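Local atomic coordinates of cyclase (PDB entry 5IBZ), a protein that belongs to the putative cyclase family and may act as an arylformamidase, the activity generally assigned to that family. Residues D27-I35 with K145-L156; L46-A56 with S315-K323. All blocks are in the same frame, centred on the assembly; numbering follows the deposited sequence.

In the fold
Followed from the N terminus, the chain first supplies the loop 27-35, then helix 37-44, and then 46-56, which carries the first strand of the nine-stranded mixed sheet. Contact 1 closes a loop of 109 residues when 145-156, leading into strand 158-163, returns to 27-35. Contact 2 closes a far longer one of 258 residues, bringing the C-terminal segment 315-323 back beside 46-56 at one margin of the sheet. The two loops cross, since their segments alternate along the chain. Their centres lie 20 Å apart and the contacts do not touch, with nearest atoms about 4 Å apart. Both also reach the second subunit.

Contact 1: D27-I35 with K145-L156; sequences DQRGAANYI and KLGIENVKTSFL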
loop_
_atom_site.group_PDB
_atom_site.type_symbol
_atom_site.label_atom_id
_atom_site.label_comp_id
_atom_site.label_asym_id
_atom_site.label_seq_id
_atom_site.Cartn_x
_atom_site.Cartn_y
_atom_site.Cartn_z
ATOM N N ASP B 27 21.780 -25.032 9.006
ATOM C CA ASP B 27 20.627 -25.164 8.124
ATOM C C ASP B 27 19.561 -24.093 8.369
ATOM O O ASP B 27 19.233 -23.767 9.513
ATOM C CB ASP B 27 19.983 -26.530 8.283
ATOM C CG ASP B 27 18.729 -26.655 7.471
ATOM O OD1 ASP B 27 18.838 -26.540 6.222
ATOM O OD2 ASP B 27 17.649 -26.860 8.073
ATOM N N GLN B 28 19.019 -23.570 7.276
ATOM C CA GLN B 28 17.883 -22.656 7.329
ATOM C C GLN B 28 16.654 -23.148 6.593
ATOM O O GLN B 28 15.684 -22.401 6.503
ATOM C CB GLN B 28 18.271 -21.285 6.766
ATOM C CG GLN B 28 19.346 -20.600 7.569
ATOM C CD GLN B 28 19.621 -19.195 7.086
ATOM O OE1 GLN B 28 18.703 -18.414 6.862
ATOM N NE2 GLN B 28 20.896 -18.868 6.912
ATOM N N ARG B 29 16.675 -24.375 6.055
ATOM C CA ARG B 29 15.548 -24.854 5.253
ATOM C C ARG B 29 14.617 -25.816 5.984
ATOM O O ARG B 29 13.483 -26.028 5.551
ATOM C CB ARG B 29 16.063 -25.503 3.965
ATOM C CG ARG B 29 16.940 -24.566 3.159
ATOM C CD ARG B 29 17.394 -25.178 1.885
ATOM N NE ARG B 29 16.339 -25.218 0.877
ATOM C CZ ARG B 29 15.752 -26.316 0.415
ATOM N NH1 ARG B 29 16.046 -27.527 0.888
ATOM N NH2 ARG B 29 14.838 -26.199 -0.549
ATOM N N GLY B 30 15.075 -26.437 7.058
ATOM C CA GLY B 30 14.200 -27.317 7.820
ATOM C C GLY B 30 13.679 -28.489 7.005
ATOM O O GLY B 30 14.411 -29.105 6.206
ATOM N N ALA B 31 12.397 -28.791 7.185
ATOM C CA ALA B 31 11.817 -29.996 6.594
ATOM C C ALA B 31 11.697 -29.916 5.080
ATOM O O ALA B 31 11.445 -30.914 4.416
ATOM C CB ALA B 31 10.455 -30.289 7.228
ATOM N N ALA B 32 11.922 -28.741 4.512
ATOM C CA ALA B 32 12.049 -28.666 3.060
ATOM C C ALA B 32 13.195 -29.560 2.547
ATOM O O ALA B 32 13.184 -30.012 1.392
ATOM C CB ALA B 32 12.246 -27.216 2.628
ATOM N N ASN B 33 14.168 -29.861 3.400
ATOM C CA ASN B 33 15.241 -30.758 2.999
ATOM C C ASN B 33 14.805 -32.210 2.755
ATOM O O ASN B 33 15.561 -33.001 2.172
ATOM C CB ASN B 33 16.351 -30.717 4.044
ATOM C CG ASN B 33 17.054 -29.374 4.089
ATOM O OD1 ASN B 33 17.408 -28.797 3.055
ATOM N ND2 ASN B 33 17.228 -28.845 5.294
ATOM N N TYR B 34 13.593 -32.563 3.182
ATOM C CA TYR B 34 13.024 -33.862 2.864
ATOM C C TYR B 34 12.617 -33.955 1.381
ATOM O O TYR B 34 12.452 -35.058 0.874
ATOM C CB TYR B 34 11.806 -34.166 3.721
ATOM C CG TYR B 34 12.040 -34.455 5.185
ATOM C CD1 TYR B 34 13.004 -35.356 5.611
ATOM C CD2 TYR B 34 11.237 -33.856 6.151
ATOM C CE1 TYR B 34 13.174 -35.612 6.945
ATOM C CE2 TYR B 34 11.396 -34.113 7.488
ATOM C CZ TYR B 34 12.353 -34.995 7.889
ATOM O OH TYR B 34 12.494 -35.252 9.240
ATOM N N ILE B 35 12.432 -32.820 0.698
ATOM C CA ILE B 35 12.117 -32.866 -0.719
ATOM C C ILE B 35 13.435 -32.912 -1.507
ATOM O O ILE B 35 14.182 -31.938 -1.589
ATOM C CB ILE B 35 11.256 -31.679 -1.176
ATOM C CG1 ILE B 35 9.999 -31.573 -0.304
ATOM C CG2 ILE B 35 10.931 -31.849 -2.647
ATOM C CD1 ILE B 35 9.069 -30.378 -0.629
ATOM N N LYS B 145 17.640 -14.452 8.747
ATOM C CA LYS B 145 17.760 -15.901 8.711
ATOM C C LYS B 145 16.336 -16.449 8.624
ATOM O O LYS B 145 15.390 -15.838 9.124
ATOM C CB LYS B 145 18.495 -16.431 9.949
ATOM C CG LYS B 145 19.990 -16.156 9.940
ATOM C CD LYS B 145 20.717 -16.809 11.096
ATOM C CE LYS B 145 22.214 -16.692 10.892
ATOM N NZ LYS B 145 22.944 -17.503 11.912
ATOM N N LEU B 146 16.192 -17.601 7.965
ATOM C CA LEU B 146 14.914 -18.307 7.834
ATOM C C LEU B 146 13.851 -17.541 7.030
ATOM O O LEU B 146 12.648 -17.838 7.119
ATOM C CB LEU B 146 14.343 -18.654 9.209
ATOM C CG LEU B 146 15.266 -19.414 10.182
ATOM C CD1 LEU B 146 14.568 -19.666 11.511
ATOM C CD2 LEU B 146 15.767 -20.727 9.592
ATOM N N GLY B 147 14.288 -16.583 6.210
ATOM C CA GLY B 147 13.402 -15.941 5.274
ATOM C C GLY B 147 12.929 -16.946 4.234
ATOM O O GLY B 147 13.581 -17.969 3.990
ATOM N N ILE B 148 11.774 -16.667 3.639
ATOM C CA ILE B 148 11.163 -17.579 2.681
ATOM C C ILE B 148 12.029 -17.764 1.417
ATOM O O ILE B 148 11.820 -18.739 0.688
ATOM C CB ILE B 148 9.738 -17.099 2.308
ATOM C CG1 ILE B 148 8.894 -18.219 1.708
ATOM C CG2 ILE B 148 9.761 -15.919 1.343
ATOM C CD1 ILE B 148 8.446 -19.252 2.686
ATOM N N GLU B 149 13.019 -16.906 1.170
ATOM C CA GLU B 149 13.859 -17.084 -0.025
ATOM C C GLU B 149 14.672 -18.378 0.082
ATOM O O GLU B 149 15.134 -18.918 -0.932
ATOM C CB GLU B 149 14.786 -15.876 -0.274
ATOM C CG GLU B 149 15.995 -15.686 0.639
ATOM C CD GLU B 149 15.685 -15.138 2.033
ATOM O OE1 GLU B 149 14.508 -14.897 2.383
ATOM O OE2 GLU B 149 16.673 -14.948 2.780
ATOM N N ASN B 150 14.826 -18.889 1.301
ATOM C CA ASN B 150 15.576 -20.120 1.509
ATOM C C ASN B 150 14.859 -21.327 0.916
ATOM O O ASN B 150 15.470 -22.397 0.778
ATOM C CB ASN B 150 15.840 -20.362 2.997
ATOM C CG ASN B 150 16.901 -19.441 3.559
ATOM O OD1 ASN B 150 18.095 -19.644 3.341
ATOM N ND2 ASN B 150 16.479 -18.418 4.289
ATOM N N VAL B 151 13.580 -21.185 0.566
ATOM C CA VAL B 151 12.835 -22.274 -0.048
ATOM C C VAL B 151 12.189 -21.804 -1.362
ATOM O O VAL B 151 11.100 -22.246 -1.743
ATOM C CB VAL B 151 11.770 -22.855 0.919
ATOM C CG1 VAL B 151 12.465 -23.791 1.916
ATOM C CG2 VAL B 151 10.997 -21.752 1.656
ATOM N N LYS B 152 12.902 -20.936 -2.073
ATOM C CA LYS B 152 12.377 -20.444 -3.336
ATOM C C LYS B 152 12.285 -21.560 -4.374
ATOM O O LYS B 152 11.576 -21.405 -5.378
ATOM C CB LYS B 152 13.214 -19.288 -3.889
ATOM C CG LYS B 152 14.596 -19.669 -4.341
ATOM C CD LYS B 152 15.298 -18.472 -5.039
ATOM C CE LYS B 152 16.651 -18.900 -5.575
ATOM N NZ LYS B 152 17.273 -17.872 -6.447
ATOM N N THR B 153 12.997 -22.664 -4.171
ATOM C CA THR B 153 12.846 -23.783 -5.117
ATOM C C THR B 153 12.070 -24.967 -4.515
ATOM O O THR B 153 11.806 -25.967 -5.211
ATOM C CB THR B 153 14.215 -24.264 -5.696
ATOM O OG1 THR B 153 15.268 -24.266 -4.724
ATOM C CG2 THR B 153 14.633 -23.322 -6.811
ATOM N N SER B 154 11.610 -24.827 -3.278
ATOM C CA SER B 154 10.944 -25.940 -2.607
ATOM C C SER B 154 9.444 -25.982 -2.865
ATOM O O SER B 154 8.878 -25.137 -3.586
ATOM C CB SER B 154 11.193 -25.880 -1.092
ATOM O OG SER B 154 10.883 -27.122 -0.475
ATOM N N PHE B 155 8.799 -26.952 -2.228
ATOM C CA PHE B 155 7.348 -27.175 -2.268
ATOM C C PHE B 155 6.838 -27.467 -3.672
ATOM O O PHE B 155 5.672 -27.230 -3.987
ATOM C CB PHE B 155 6.596 -25.995 -1.648
ATOM C CG PHE B 155 7.184 -25.537 -0.340
ATOM C CD1 PHE B 155 7.516 -26.438 0.640
ATOM C CD2 PHE B 155 7.434 -24.193 -0.121
ATOM C CE1 PHE B 155 8.103 -26.007 1.841
ATOM C CE2 PHE B 155 7.995 -23.757 1.065
ATOM C CZ PHE B 155 8.331 -24.666 2.039
ATOM N N LEU B 156 7.705 -28.075 -4.459
ATOM C CA LEU B 156 7.316 -28.654 -5.712
ATOM C C LEU B 156 7.740 -30.119 -5.626
ATOM O O LEU B 156 8.934 -30.426 -5.587
ATOM C CB LEU B 156 7.962 -27.876 -6.851
ATOM C CG LEU B 156 7.662 -28.344 -8.261
ATOM C CD1 LEU B 156 7.608 -27.155 -9.211
ATOM C CD2 LEU B 156 8.705 -29.360 -8.694
HETATM O O HOH W 1 19.056 -16.632 5.220
HETATM O O HOH W 2 15.097 -23.699 -2.246
HETATM O O HOH W 3 13.169 -28.533 -0.973
#
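Arg29 reaches from the loop 27-35 to 145-156, a joining of two irregular segments, each with one short 3-10 turn, at the approach to strand 158-163. Its CB stays with its own segment; CG and CD then run past Asn150 O, CG at 3.5 Å. NE donates to that oxygen at 3.0 Å, almost in line with the carbonyl bond, though the N-H...O angle is only 150°. A bend at chi3 (76°) turns the guanidinium toward Ser154. Asn33 OD1 lies in the guanidinium plane, while NH1, its donor, comes from above the amide's own plane. NH2 gives protons to two waters: one is shared with Thr153 OG1, the other with Ala32 O and Ser154 OG. Ala32 CB sits above one face of the guanidinium, displaced toward its rim. Cutting Arg29 back to an alanine would probably leave Asn150 O without its NE donor and Asn33 OD1 without its NH1 donor.

The second polar link comes from Gln28. Its chain is extended beyond CG, and OE1 accepts from Leu146 N at 2.9 Å with an N-H...O angle of 167°. The donor is tilted from the amide plane. Leu146 CD2 lies against the start of Gln28, 3.5 Å from its O and near its CB. Asn150 is held by ND2 donating to Gly147 O.

Apolar contact follows further along. Ala32 CB meets Val151 CG1 at 3.5 Å, and Tyr278 packs on both residues. Ile35 points CD1 at Ser154 and Phe155, ending 3.8 Å from Phe155 N.

Contact 2: L46-A56 with S315-K323; sequences LIQTGKTFSLA and SPLNPIAVK
Lys323 ends the chain, and its carboxylate is received by the loop 48-50. Among the backbone hydrogen bonds, OXT accepts from Gln48 N and, at 2.9 Å, from Thr49 N, while O takes Gly50 N at 2.8 Å from above its carbonyl plane. Thr49 OG1 adds a weak bond to OXT; chi1 of 66° sets this hydroxyl between the backbone N and carbonyl carbon, where it also accepts from Lys51 N in an ST turn. Beyond the loop, Lys323 N donates to Lys51 O with an N-H...O angle of 170°. Phe53 and Ala321 exchange a reciprocal pair, N to O each way, both donors in the carbonyl plane, and Leu55 N closes the series on Pro319 O.

These bonds define an antiparallel ladder: strand 52-54, one of the two outermost strands of the mixed sheet within this chain, is paired with 320-322 at an axis angle of 162°. Phe53 with Ala321 is the hydrogen-bonded pair, flanked by the non-hydrogen-bonded pairs Thr52-Val322 and Ser54-Ile320.

Side-chain polar contact is led by Ser54 OG, which donates to Asn318 OD1 at 2.7 Å; Asn318 ND2 turns to Pro306 O and Lys152 O of the second subunit. Lys51 NZ and Lys323 NZ lie 4.6 Å apart, and each forms salt bridges to Asp291 and Asp295, which probably offset their like charges, while Arg297 pairs with Lys323 OXT.

Apolar packing occupies both faces. On the side of Thr52 and Ser54, Ile47 CG2 meets Val322 CG1 at 3.7 Å, and Val322 also packs on Leu156 of the second subunit. On the Phe53 side, Leu55 CD1 approaches Ala321 CB at 4.3 Å.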
loop_
_atom_site.group_PDB
_atom_site.type_symbol
_atom_site.label_atom_id
_atom_site.label_comp_id
_atom_site.label_asym_id
_atom_site.label_seq_id
_atom_site.Cartn_x
_atom_site.Cartn_y
_atom_site.Cartn_z
ATOM N N LEU B 46 3.386 -39.196 -11.157
ATOM C CA LEU B 46 1.945 -39.160 -10.857
ATOM C C LEU B 46 1.157 -38.292 -11.842
ATOM O O LEU B 46 -0.082 -38.271 -11.797
ATOM C CB LEU B 46 1.696 -38.646 -9.438
ATOM C CG LEU B 46 2.369 -39.467 -8.355
ATOM C CD1 LEU B 46 2.077 -38.841 -6.991
ATOM C CD2 LEU B 46 1.931 -40.918 -8.413
ATOM N N ILE B 47 1.857 -37.588 -12.724
ATOM C CA ILE B 47 1.193 -36.789 -13.750
ATOM C C ILE B 47 0.873 -37.744 -14.913
ATOM O O ILE B 47 1.684 -37.972 -15.825
ATOM C CB ILE B 47 2.044 -35.583 -14.198
ATOM C CG1 ILE B 47 2.332 -34.674 -12.987
ATOM C CG2 ILE B 47 1.312 -34.782 -15.265
ATOM C CD1 ILE B 47 3.248 -33.501 -13.259
ATOM N N GLN B 48 -0.329 -38.308 -14.866
ATOM C CA GLN B 48 -0.768 -39.345 -15.784
ATOM C C GLN B 48 -1.918 -38.887 -16.688
ATOM O O GLN B 48 -2.078 -39.366 -17.814
ATOM C CB GLN B 48 -1.175 -40.572 -14.961
ATOM C CG GLN B 48 0.006 -41.138 -14.164
ATOM C CD GLN B 48 -0.382 -42.079 -13.038
ATOM O OE1 GLN B 48 -1.551 -42.435 -12.867
ATOM N NE2 GLN B 48 0.615 -42.494 -12.259
ATOM N N THR B 49 -2.750 -37.999 -16.150
ATOM C CA THR B 49 -3.920 -37.507 -16.870
ATOM C C THR B 49 -3.799 -36.048 -17.305
ATOM O O THR B 49 -4.493 -35.610 -18.227
ATOM C CB THR B 49 -5.206 -37.626 -16.033
ATOM O OG1 THR B 49 -5.125 -36.743 -14.903
ATOM C CG2 THR B 49 -5.427 -39.048 -15.567
ATOM N N GLY B 50 -2.952 -35.289 -16.613
ATOM C CA GLY B 50 -2.794 -33.866 -16.866
ATOM C C GLY B 50 -3.898 -32.978 -16.324
ATOM O O GLY B 50 -3.957 -31.800 -16.667
ATOM N N LYS B 51 -4.798 -33.540 -15.515
ATOM C CA LYS B 51 -5.786 -32.745 -14.789
ATOM C C LYS B 51 -5.044 -31.795 -13.865
ATOM O O LYS B 51 -4.013 -32.164 -13.285
ATOM C CB LYS B 51 -6.747 -33.618 -13.988
ATOM C CG LYS B 51 -7.650 -34.505 -14.838
ATOM C CD LYS B 51 -8.757 -35.180 -14.025
ATOM C CE LYS B 51 -8.184 -36.233 -13.096
ATOM N NZ LYS B 51 -9.282 -37.009 -12.451
ATOM N N THR B 52 -5.547 -30.565 -13.779
ATOM C CA THR B 52 -4.963 -29.539 -12.915
ATOM C C THR B 52 -6.032 -28.873 -12.069
ATOM O O THR B 52 -7.158 -28.664 -12.527
ATOM C CB THR B 52 -4.218 -28.448 -13.728
ATOM O OG1 THR B 52 -5.109 -27.850 -14.695
ATOM C CG2 THR B 52 -2.984 -29.028 -14.419
ATOM N N PHE B 53 -5.652 -28.523 -10.842
ATOM C CA PHE B 53 -6.527 -27.824 -9.906
ATOM C C PHE B 53 -5.762 -26.731 -9.180
ATOM O O PHE B 53 -4.721 -26.986 -8.602
ATOM C CB PHE B 53 -7.114 -28.802 -8.881
ATOM C CG PHE B 53 -7.880 -29.914 -9.514
ATOM C CD1 PHE B 53 -9.206 -29.751 -9.792
ATOM C CD2 PHE B 53 -7.258 -31.091 -9.877
ATOM C CE1 PHE B 53 -9.925 -30.760 -10.397
ATOM C CE2 PHE B 53 -7.996 -32.103 -10.485
ATOM C CZ PHE B 53 -9.305 -31.919 -10.741
ATOM N N SER B 54 -6.264 -25.500 -9.235
ATOM C CA SER B 54 -5.745 -24.430 -8.394
ATOM C C SER B 54 -6.310 -24.555 -6.995
ATOM O O SER B 54 -7.529 -24.624 -6.839
ATOM C CB SER B 54 -6.112 -23.070 -8.954
ATOM O OG SER B 54 -5.920 -22.068 -7.979
ATOM N N LEU B 55 -5.436 -24.533 -5.994
ATOM C CA LEU B 55 -5.862 -24.660 -4.609
ATOM C C LEU B 55 -5.820 -23.311 -3.901
ATOM O O LEU B 55 -5.681 -23.247 -2.680
ATOM C CB LEU B 55 -4.982 -25.687 -3.866
ATOM C CG LEU B 55 -4.751 -26.993 -4.641
ATOM C CD1 LEU B 55 -3.914 -27.944 -3.787
ATOM C CD2 LEU B 55 -6.051 -27.669 -5.013
ATOM N N ALA B 56 -5.946 -22.240 -4.667
ATOM C CA ALA B 56 -5.981 -20.895 -4.103
ATOM C C ALA B 56 -7.386 -20.318 -4.009
ATOM O O ALA B 56 -8.246 -20.591 -4.849
ATOM C CB ALA B 56 -5.113 -19.963 -4.933
ATOM N N SER B 315 4.570 -16.242 2.198
ATOM C CA SER B 315 4.277 -15.836 0.838
ATOM C C SER B 315 2.885 -16.244 0.421
ATOM O O SER B 315 2.432 -17.318 0.810
ATOM C CB SER B 315 5.256 -16.490 -0.118
ATOM O OG SER B 315 4.966 -16.135 -1.452
ATOM N N PRO B 316 2.227 -15.422 -0.407
ATOM C CA PRO B 316 1.069 -15.908 -1.154
ATOM C C PRO B 316 1.516 -16.888 -2.207
ATOM O O PRO B 316 2.696 -16.962 -2.568
ATOM C CB PRO B 316 0.466 -14.637 -1.778
ATOM C CG PRO B 316 1.532 -13.671 -1.785
ATOM C CD PRO B 316 2.495 -14.001 -0.679
ATOM N N LEU B 317 0.576 -17.686 -2.673
ATOM C CA LEU B 317 0.880 -18.581 -3.775
ATOM C C LEU B 317 -0.390 -19.055 -4.438
ATOM O O LEU B 317 -1.489 -18.776 -3.985
ATOM C CB LEU B 317 1.700 -19.763 -3.300
ATOM C CG LEU B 317 0.939 -20.768 -2.456
ATOM C CD1 LEU B 317 1.593 -22.157 -2.644
ATOM C CD2 LEU B 317 0.977 -20.395 -1.008
ATOM N N ASN B 318 -0.187 -19.754 -5.556
ATOM C CA ASN B 318 -1.259 -20.441 -6.248
ATOM C C ASN B 318 -0.831 -21.895 -6.391
ATOM O O ASN B 318 -0.210 -22.280 -7.378
ATOM C CB ASN B 318 -1.533 -19.805 -7.598
ATOM C CG ASN B 318 -2.647 -20.475 -8.322
ATOM O OD1 ASN B 318 -3.349 -21.302 -7.761
ATOM N ND2 ASN B 318 -2.808 -20.147 -9.586
ATOM N N PRO B 319 -1.116 -22.708 -5.373
ATOM C CA PRO B 319 -0.686 -24.116 -5.489
ATOM C C PRO B 319 -1.459 -24.850 -6.580
ATOM O O PRO B 319 -2.697 -24.740 -6.596
ATOM C CB PRO B 319 -1.015 -24.703 -4.105
ATOM C CG PRO B 319 -1.541 -23.549 -3.277
ATOM C CD PRO B 319 -2.008 -22.504 -4.235
ATOM N N ILE B 320 -0.769 -25.571 -7.470
ATOM C CA ILE B 320 -1.435 -26.368 -8.498
ATOM C C ILE B 320 -1.235 -27.856 -8.226
ATOM O O ILE B 320 -0.093 -28.316 -8.146
ATOM C CB ILE B 320 -0.903 -26.060 -9.903
ATOM C CG1 ILE B 320 -0.879 -24.555 -10.190
ATOM C CG2 ILE B 320 -1.759 -26.784 -10.953
ATOM C CD1 ILE B 320 -2.243 -23.864 -10.117
ATOM N N ALA B 321 -2.349 -28.573 -8.053
ATOM C CA ALA B 321 -2.338 -30.028 -8.009
ATOM C C ALA B 321 -2.416 -30.554 -9.436
ATOM O O ALA B 321 -3.298 -30.134 -10.199
ATOM C CB ALA B 321 -3.504 -30.551 -7.179
ATOM N N VAL B 322 -1.494 -31.453 -9.786
ATOM C CA VAL B 322 -1.435 -32.032 -11.129
ATOM C C VAL B 322 -1.531 -33.542 -11.040
ATOM O O VAL B 322 -0.771 -34.183 -10.322
ATOM C CB VAL B 322 -0.135 -31.646 -11.871
ATOM C CG1 VAL B 322 -0.224 -32.017 -13.343
ATOM C CG2 VAL B 322 0.150 -30.168 -11.718
ATOM N N LYS B 323 -2.496 -34.106 -11.754
ATOM C CA LYS B 323 -2.744 -35.550 -11.732
ATOM C C LYS B 323 -2.540 -36.184 -13.104
ATOM O O LYS B 323 -2.042 -35.493 -13.993
ATOM C CB LYS B 323 -4.162 -35.802 -11.200
ATOM C CG LYS B 323 -4.262 -35.438 -9.716
ATOM C CD LYS B 323 -5.699 -35.487 -9.189
ATOM C CE LYS B 323 -6.122 -36.921 -8.979
ATOM N NZ LYS B 323 -7.442 -37.001 -8.281
ATOM O OXT LYS B 323 -2.810 -37.377 -13.354
#